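PDB 2A2U: protein (alpha-2u-globulin) from Rattus norvegicus, which probably binds and carries small hydrophobic ligands, as other lipocalins do, and takes up a compound that induces hyaline droplets. Local coordinates for residues A[121-126]-A[158-163]; A[48-53]-A[131-136]; A[27-32]-A[109-114]. All coordinates share one frame; numbering follows the deposited sequence.

Interaction 1 (A[121-126]-A[158-163]); sequences MFHLIN and EAHGIT
His123 and His160 bring their imidazole rings together at the surface, a pairing that is almost the whole of this small contact. The side chain of His123 leaves the strand with CB directed toward segment 158-163. CG lies anti to the backbone N (chi1 175°), which extends the ring away from the strand. Beyond it, the CD2-NE2 side of the His123 ring is the part that meets the His160 ring, and one edge atom of the His160 imidazole hangs over a face of the His123 ring. The centroids of the His123 and His160 rings are 5.0 Å apart and the planes meet at 37°, an oblique pairing, and no hydrogen bond joins the two. NE2 of His123 is instead hydrogen-bonded to OE1 of Gln134 on the adjacent strand, which is likely to limit how far the ring can turn. His160 belongs to a type I turn, Glu158 to Gly161, and the positive phi of Gly161 completes a Schellman motif ending helix 147-158. Strand 119-128 runs between strands 106-114 and 131-140, where His123 touches Thr110 and Met136. Two residues earlier on the same face of the strand, Met121 packs against Phe153 and Leu156 of helix 147-158, the helix that the turn with His160 follows.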
# COMPACT_ATOMS: atom_id res chain seq x y z
N MET A 121 -1.84 13.26 -23.06
CA MET A 121 -2.65 14.18 -22.28
C MET A 121 -3.53 13.36 -21.34
O MET A 121 -4.25 12.45 -21.76
CB MET A 121 -3.52 15.03 -23.22
CG MET A 121 -2.74 15.66 -24.37
SD MET A 121 -3.73 16.69 -25.44
CE MET A 121 -2.46 17.57 -26.31
N PHE A 122 -3.40 13.63 -20.05
CA PHE A 122 -4.18 12.93 -19.04
C PHE A 122 -5.20 13.90 -18.49
O PHE A 122 -4.96 15.10 -18.43
CB PHE A 122 -3.29 12.47 -17.89
CG PHE A 122 -2.38 11.32 -18.21
CD1 PHE A 122 -2.83 10.01 -18.10
CD2 PHE A 122 -1.05 11.54 -18.54
CE1 PHE A 122 -1.98 8.95 -18.29
CE2 PHE A 122 -0.19 10.48 -18.74
CZ PHE A 122 -0.65 9.19 -18.62
N HIS A 123 -6.35 13.38 -18.09
CA HIS A 123 -7.40 14.18 -17.49
C HIS A 123 -7.71 13.53 -16.14
O HIS A 123 -8.07 12.36 -16.08
CB HIS A 123 -8.65 14.21 -18.36
CG HIS A 123 -9.80 14.92 -17.72
ND1 HIS A 123 -10.89 14.26 -17.23
CD2 HIS A 123 -9.98 16.23 -17.45
CE1 HIS A 123 -11.71 15.13 -16.67
NE2 HIS A 123 -11.18 16.34 -16.78
N LEU A 124 -7.58 14.30 -15.08
CA LEU A 124 -7.80 13.78 -13.74
C LEU A 124 -8.79 14.56 -12.88
O LEU A 124 -8.80 15.79 -12.89
CB LEU A 124 -6.45 13.70 -13.01
CG LEU A 124 -6.42 13.49 -11.49
CD1 LEU A 124 -5.16 12.79 -11.09
CD2 LEU A 124 -6.54 14.81 -10.73
N ILE A 125 -9.58 13.82 -12.11
CA ILE A 125 -10.54 14.41 -11.18
C ILE A 125 -10.09 13.99 -9.78
O ILE A 125 -9.78 12.83 -9.55
CB ILE A 125 -11.97 13.91 -11.39
CG1 ILE A 125 -12.37 14.06 -12.85
CG2 ILE A 125 -12.93 14.73 -10.54
CD1 ILE A 125 -13.69 13.37 -13.17
N ASN A 126 -10.08 14.93 -8.85
CA ASN A 126 -9.66 14.62 -7.49
C ASN A 126 -10.79 14.78 -6.48
O ASN A 126 -11.63 15.66 -6.63
CB ASN A 126 -8.49 15.53 -7.11
CG ASN A 126 -8.13 15.45 -5.65
OD1 ASN A 126 -8.73 16.12 -4.81
ND2 ASN A 126 -7.12 14.65 -5.33
N GLU A 158 -9.82 24.28 -22.16
CA GLU A 158 -10.97 25.16 -22.25
C GLU A 158 -12.23 24.36 -22.48
O GLU A 158 -13.28 24.68 -21.92
CB GLU A 158 -10.77 26.17 -23.38
CG GLU A 158 -9.51 26.98 -23.23
CD GLU A 158 -9.57 28.27 -24.01
OE1 GLU A 158 -10.10 28.26 -25.15
OE2 GLU A 158 -9.10 29.29 -23.49
N ALA A 159 -12.12 23.30 -23.27
CA ALA A 159 -13.25 22.43 -23.55
C ALA A 159 -13.68 21.67 -22.29
O ALA A 159 -14.68 20.95 -22.30
CB ALA A 159 -12.89 21.45 -24.66
N HIS A 160 -12.89 21.80 -21.23
CA HIS A 160 -13.17 21.14 -19.96
C HIS A 160 -13.32 22.15 -18.83
O HIS A 160 -13.04 21.84 -17.67
CB HIS A 160 -12.07 20.13 -19.62
CG HIS A 160 -12.08 18.93 -20.51
ND1 HIS A 160 -12.74 17.77 -20.17
CD2 HIS A 160 -11.56 18.71 -21.74
CE1 HIS A 160 -12.62 16.89 -21.15
NE2 HIS A 160 -11.90 17.44 -22.11
N GLY A 161 -13.72 23.36 -19.18
CA GLY A 161 -13.93 24.39 -18.19
C GLY A 161 -12.71 25.04 -17.56
O GLY A 161 -12.88 25.92 -16.72
N ILE A 162 -11.51 24.63 -17.92
CA ILE A 162 -10.32 25.25 -17.34
C ILE A 162 -9.90 26.44 -18.20
O ILE A 162 -9.66 26.30 -19.40
CB ILE A 162 -9.16 24.24 -17.18
CG1 ILE A 162 -9.63 23.07 -16.30
CG2 ILE A 162 -7.97 24.92 -16.51
CD1 ILE A 162 -8.86 21.79 -16.52
N THR A 163 -9.86 27.62 -17.58
CA THR A 163 -9.52 28.86 -18.27
C THR A 163 -8.03 28.96 -18.61
O THR A 163 -7.19 28.37 -17.92
CB THR A 163 -9.91 30.10 -17.42
OG1 THR A 163 -9.08 30.18 -16.26
CG2 THR A 163 -11.35 29.99 -16.96

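Interaction 2 (A[48-53]-A[131-136]); sequences REKIEE and ETFQLM
Lys50 lays its aliphatic chain over one face of the Phe133 ring, crossing it at about a right angle. This CH-pi contact is centred on CG of Lys50, which stands 4.1 Å from the centroid of the Phe133 ring and 29° off the ring normal. Its nearest ring atom is CZ of Phe133, 3.7 Å from Lys50 CG. A bend at chi2 (-72°) carries the chain on along the ring, and CE of Lys50 comes to 3.8 Å from CE2 of Phe133. The amino group ends beyond the aromatic surface, where NZ forms a salt bridge with Asp104.

The second contact is purely apolar. CG2 of Ile51 meets CD1 of Leu135 at 3.6 Å, the two side chains sliding past each other in opposite directions. Ile51 also packs on Ile168, while Leu135 reaches Leu124 of the adjoining strand.

Polar interactions do not bridge the two segments but brace the loop itself. NH1 of Arg48 donates to OE2 of Glu52 at 2.8 Å, nearly in the guanidinium plane, forming a salt bridge across one turn of helix-like backbone. The accompanying backbone bonds to the Arg48 carbonyl are weak.

The loop 45-59 connects strands 36-44 and 60-67, and in lipocalins this long loop closes over the open end of the barrel. At its start, Ser45 OG is hydrogen-bonded to the Gln134 carbonyl. Segments 48-53 and 131-136, by contrast, meet through carbon surfaces alone; the charge of Lys50 is met by Asp104 and that of Arg48 by Glu52 within the loop. The attachment here is thus hydrophobic in kind, with the ionic pairs at its margins.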
# COMPACT_ATOMS: atom_id res chain seq x y z
N ARG A 48 -6.14 26.43 -9.18
CA ARG A 48 -4.77 26.89 -9.38
C ARG A 48 -3.77 26.69 -8.25
O ARG A 48 -2.59 26.50 -8.50
CB ARG A 48 -4.80 28.36 -9.78
CG ARG A 48 -3.86 28.71 -10.91
CD ARG A 48 -3.84 30.20 -11.13
NE ARG A 48 -3.03 30.56 -12.29
CZ ARG A 48 -1.70 30.55 -12.30
NH1 ARG A 48 -1.01 30.20 -11.22
NH2 ARG A 48 -1.05 30.88 -13.41
N GLU A 49 -4.25 26.75 -7.01
CA GLU A 49 -3.41 26.58 -5.83
C GLU A 49 -2.63 25.26 -5.89
O GLU A 49 -1.48 25.18 -5.44
CB GLU A 49 -4.30 26.61 -4.58
CG GLU A 49 -3.67 26.11 -3.30
CD GLU A 49 -4.70 25.73 -2.26
OE1 GLU A 49 -5.69 25.05 -2.61
OE2 GLU A 49 -4.52 26.10 -1.08
N LYS A 50 -3.26 24.24 -6.46
CA LYS A 50 -2.71 22.89 -6.60
C LYS A 50 -1.55 22.75 -7.58
O LYS A 50 -0.65 21.94 -7.37
CB LYS A 50 -3.83 21.93 -7.00
CG LYS A 50 -4.96 21.82 -6.00
CD LYS A 50 -4.50 21.07 -4.78
CE LYS A 50 -5.60 20.99 -3.74
NZ LYS A 50 -5.19 20.15 -2.58
N ILE A 51 -1.61 23.50 -8.68
CA ILE A 51 -0.57 23.44 -9.70
C ILE A 51 0.52 24.50 -9.51
O ILE A 51 1.52 24.51 -10.23
CB ILE A 51 -1.15 23.54 -11.12
CG1 ILE A 51 -1.92 24.85 -11.31
CG2 ILE A 51 -2.06 22.37 -11.39
CD1 ILE A 51 -2.34 25.08 -12.75
N GLU A 52 0.34 25.38 -8.54
CA GLU A 52 1.32 26.43 -8.28
C GLU A 52 2.42 25.92 -7.38
O GLU A 52 2.39 24.76 -6.96
CB GLU A 52 0.66 27.63 -7.61
CG GLU A 52 -0.07 28.53 -8.57
CD GLU A 52 -1.03 29.47 -7.87
OE1 GLU A 52 -0.92 29.64 -6.64
OE2 GLU A 52 -1.92 30.02 -8.56
N GLU A 53 3.40 26.79 -7.10
CA GLU A 53 4.53 26.47 -6.23
C GLU A 53 3.99 25.82 -4.96
O GLU A 53 2.98 26.27 -4.40
CB GLU A 53 5.28 27.76 -5.88
CG GLU A 53 6.46 27.58 -4.92
CD GLU A 53 7.76 27.22 -5.62
OE1 GLU A 53 7.84 27.33 -6.85
OE2 GLU A 53 8.72 26.84 -4.93
N GLU A 131 -14.91 17.68 -1.44
CA GLU A 131 -14.59 18.48 -2.63
C GLU A 131 -13.90 17.74 -3.77
O GLU A 131 -13.21 16.74 -3.57
CB GLU A 131 -13.75 19.69 -2.24
CG GLU A 131 -14.48 20.71 -1.41
CD GLU A 131 -13.57 21.80 -0.91
OE1 GLU A 131 -12.38 21.82 -1.27
OE2 GLU A 131 -14.05 22.67 -0.15
N THR A 132 -14.07 18.29 -4.97
CA THR A 132 -13.47 17.75 -6.18
C THR A 132 -12.87 18.87 -7.04
O THR A 132 -13.15 20.05 -6.82
CB THR A 132 -14.49 17.03 -7.07
OG1 THR A 132 -15.47 17.97 -7.54
CG2 THR A 132 -15.19 15.92 -6.31
N PHE A 133 -12.03 18.49 -7.99
CA PHE A 133 -11.42 19.43 -8.91
C PHE A 133 -10.78 18.69 -10.07
O PHE A 133 -10.37 17.55 -9.94
CB PHE A 133 -10.42 20.39 -8.22
CG PHE A 133 -9.09 19.79 -7.86
CD1 PHE A 133 -8.07 19.68 -8.81
CD2 PHE A 133 -8.83 19.36 -6.57
CE1 PHE A 133 -6.82 19.16 -8.47
CE2 PHE A 133 -7.59 18.83 -6.22
CZ PHE A 133 -6.59 18.73 -7.17
N GLN A 134 -10.80 19.33 -11.24
CA GLN A 134 -10.23 18.77 -12.44
C GLN A 134 -8.77 19.17 -12.57
O GLN A 134 -8.35 20.22 -12.09
CB GLN A 134 -10.97 19.27 -13.67
CG GLN A 134 -12.33 18.69 -13.87
CD GLN A 134 -12.89 19.06 -15.22
OE1 GLN A 134 -12.27 18.78 -16.24
NE2 GLN A 134 -14.04 19.71 -15.24
N LEU A 135 -8.01 18.31 -13.24
CA LEU A 135 -6.59 18.54 -13.49
C LEU A 135 -6.27 17.94 -14.85
O LEU A 135 -6.69 16.84 -15.15
CB LEU A 135 -5.74 17.84 -12.44
CG LEU A 135 -4.26 17.98 -12.76
CD1 LEU A 135 -3.81 19.38 -12.42
CD2 LEU A 135 -3.47 17.01 -11.95
N MET A 136 -5.54 18.68 -15.68
CA MET A 136 -5.15 18.18 -16.99
C MET A 136 -3.67 18.38 -17.21
O MET A 136 -3.14 19.44 -16.90
CB MET A 136 -5.97 18.84 -18.09
CG MET A 136 -7.28 18.15 -18.30
SD MET A 136 -8.27 18.85 -19.58
CE MET A 136 -7.41 18.29 -21.01

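Interaction 3 (A[27-32]-A[109-114]); sequences GNLDVA and FTILKT
Leu29 spreads its two methyls over Ile111 and Thr114, crossing both side chains at about a right angle. Its CG stands anti to the backbone N (chi1 -179°), which sends the isobutyl fork out toward the strand. One prong, CD2 of Leu29, lies 3.2 Å from CD1 of Ile111. The other, CD1 of Leu29, lies 3.3 Å from CG2 of Thr114. Both approaches are tight, shorter than usual for methyl groups. The CG2 methyl of Ile111 is equidistant from both prongs, 4.1 Å from CD1 and from CD2 of Leu29. Val31 adds a looser touch, with its CG2 4.4 Å from CD1 of Ile111.

Thr114 offers carbon to the leucine, while its OG1 is hydrogen-bonded to the carbonyl of Tyr119 and to the backbone N of Tyr116. These bonds are likely to hold chi1 of Thr114 so that CG2 faces Leu29. Replacing Leu29 with an alanine would probably leave the methyls of Ile111 and Thr114 without their cover and open a gap between this segment and the strand.

Ile111 and Thr114 are three residues apart, yet both direct CB toward Leu29. A classic beta bulge accounts for this: Leu112 and Lys113 both face Met121 on the next strand, and the extra residue shifts the alternation. The N-terminal segment thus crosses the end of strand 106-114 and passes through the 3-10 turn beginning at Val31 into strand 36-44, which starts with the Gly-x-Trp lipocalin signature. A short 3-10 helix leading into that signature across the closed end of the barrel is characteristic of the lipocalin fold.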
# COMPACT_ATOMS: atom_id res chain seq x y z
N GLY A 27 -11.25 4.21 -26.27
CA GLY A 27 -11.14 2.77 -26.30
C GLY A 27 -10.52 2.30 -27.60
O GLY A 27 -11.20 1.72 -28.45
N ASN A 28 -9.23 2.58 -27.76
CA ASN A 28 -8.47 2.21 -28.96
C ASN A 28 -6.99 2.33 -28.63
O ASN A 28 -6.12 1.99 -29.43
CB ASN A 28 -8.83 3.12 -30.14
CG ASN A 28 -8.68 4.60 -29.82
OD1 ASN A 28 -8.49 4.99 -28.67
ND2 ASN A 28 -8.80 5.43 -30.85
N LEU A 29 -6.73 2.80 -27.41
CA LEU A 29 -5.39 2.99 -26.90
C LEU A 29 -4.64 1.66 -26.71
O LEU A 29 -5.24 0.62 -26.53
CB LEU A 29 -5.47 3.71 -25.56
CG LEU A 29 -4.11 4.00 -24.93
CD1 LEU A 29 -3.51 5.23 -25.56
CD2 LEU A 29 -4.25 4.17 -23.44
N ASP A 30 -3.31 1.74 -26.75
CA ASP A 30 -2.42 0.62 -26.56
C ASP A 30 -1.47 1.11 -25.47
O ASP A 30 -0.36 1.57 -25.75
CB ASP A 30 -1.65 0.31 -27.85
CG ASP A 30 -0.75 -0.91 -27.72
OD1 ASP A 30 -0.76 -1.56 -26.65
OD2 ASP A 30 -0.02 -1.23 -28.68
N VAL A 31 -1.93 1.02 -24.22
CA VAL A 31 -1.19 1.48 -23.05
C VAL A 31 0.24 0.95 -22.95
O VAL A 31 1.10 1.58 -22.35
CB VAL A 31 -1.98 1.18 -21.74
CG1 VAL A 31 -1.94 -0.29 -21.42
CG2 VAL A 31 -1.43 1.98 -20.59
N ALA A 32 0.49 -0.20 -23.57
CA ALA A 32 1.81 -0.80 -23.55
C ALA A 32 2.87 0.13 -24.13
O ALA A 32 4.01 0.14 -23.69
CB ALA A 32 1.80 -2.09 -24.33
N PHE A 109 -8.43 9.09 -13.21
CA PHE A 109 -7.90 9.70 -14.42
C PHE A 109 -8.03 8.84 -15.66
O PHE A 109 -8.23 7.63 -15.57
CB PHE A 109 -6.45 10.14 -14.23
CG PHE A 109 -5.48 9.02 -14.06
CD1 PHE A 109 -4.91 8.40 -15.17
CD2 PHE A 109 -5.09 8.62 -12.80
CE1 PHE A 109 -3.97 7.39 -15.02
CE2 PHE A 109 -4.15 7.62 -12.63
CZ PHE A 109 -3.58 7.00 -13.75
N THR A 110 -7.96 9.49 -16.82
CA THR A 110 -8.06 8.81 -18.10
C THR A 110 -7.02 9.37 -19.06
O THR A 110 -6.49 10.46 -18.86
CB THR A 110 -9.44 9.00 -18.75
OG1 THR A 110 -9.75 10.39 -18.82
CG2 THR A 110 -10.50 8.29 -17.95
N ILE A 111 -6.71 8.59 -20.09
CA ILE A 111 -5.75 9.00 -21.11
C ILE A 111 -6.58 9.64 -22.20
O ILE A 111 -7.27 8.97 -22.96
CB ILE A 111 -4.97 7.79 -21.63
CG1 ILE A 111 -4.19 7.17 -20.46
CG2 ILE A 111 -4.02 8.20 -22.73
CD1 ILE A 111 -3.55 5.85 -20.76
N LEU A 112 -6.57 10.96 -22.19
CA LEU A 112 -7.34 11.76 -23.12
C LEU A 112 -6.90 11.65 -24.57
O LEU A 112 -7.73 11.39 -25.44
CB LEU A 112 -7.31 13.22 -22.67
CG LEU A 112 -8.59 14.02 -22.82
CD1 LEU A 112 -9.71 13.31 -22.09
CD2 LEU A 112 -8.39 15.41 -22.26
N LYS A 113 -5.61 11.85 -24.83
CA LYS A 113 -5.07 11.79 -26.19
C LYS A 113 -3.57 11.49 -26.17
O LYS A 113 -2.85 12.00 -25.33
CB LYS A 113 -5.36 13.10 -26.93
CG LYS A 113 -4.96 13.10 -28.39
CD LYS A 113 -5.39 14.39 -29.09
CE LYS A 113 -6.88 14.41 -29.39
NZ LYS A 113 -7.26 13.42 -30.45
N THR A 114 -3.12 10.66 -27.10
CA THR A 114 -1.71 10.32 -27.19
C THR A 114 -1.34 9.90 -28.60
O THR A 114 -2.19 9.39 -29.34
CB THR A 114 -1.34 9.16 -26.22
OG1 THR A 114 0.08 9.03 -26.13
CG2 THR A 114 -1.89 7.84 -26.72

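Overall arrangement
All three contacts draw on the curled antiparallel sheet of the lipocalin barrel, each using one of three successive strands: 106-114 for interaction 3, 119-128 for interaction 1 and 131-140 for interaction 2. The centre of interaction 1 lies about 10 Å from that of interaction 2 and about 15 Å from that of interaction 3; interactions 2 and 3 are about 22 Å apart. Along the chain, interaction 3 closes before interaction 1 opens, and interaction 2 alternates with both. Interaction 1 uses the helix-facing side of these strands, the others the opposite face, with loop 45-59 and the N-terminal segment at opposite barrel ends, consistent with a ligand pocket closed at one end and lidded at the other.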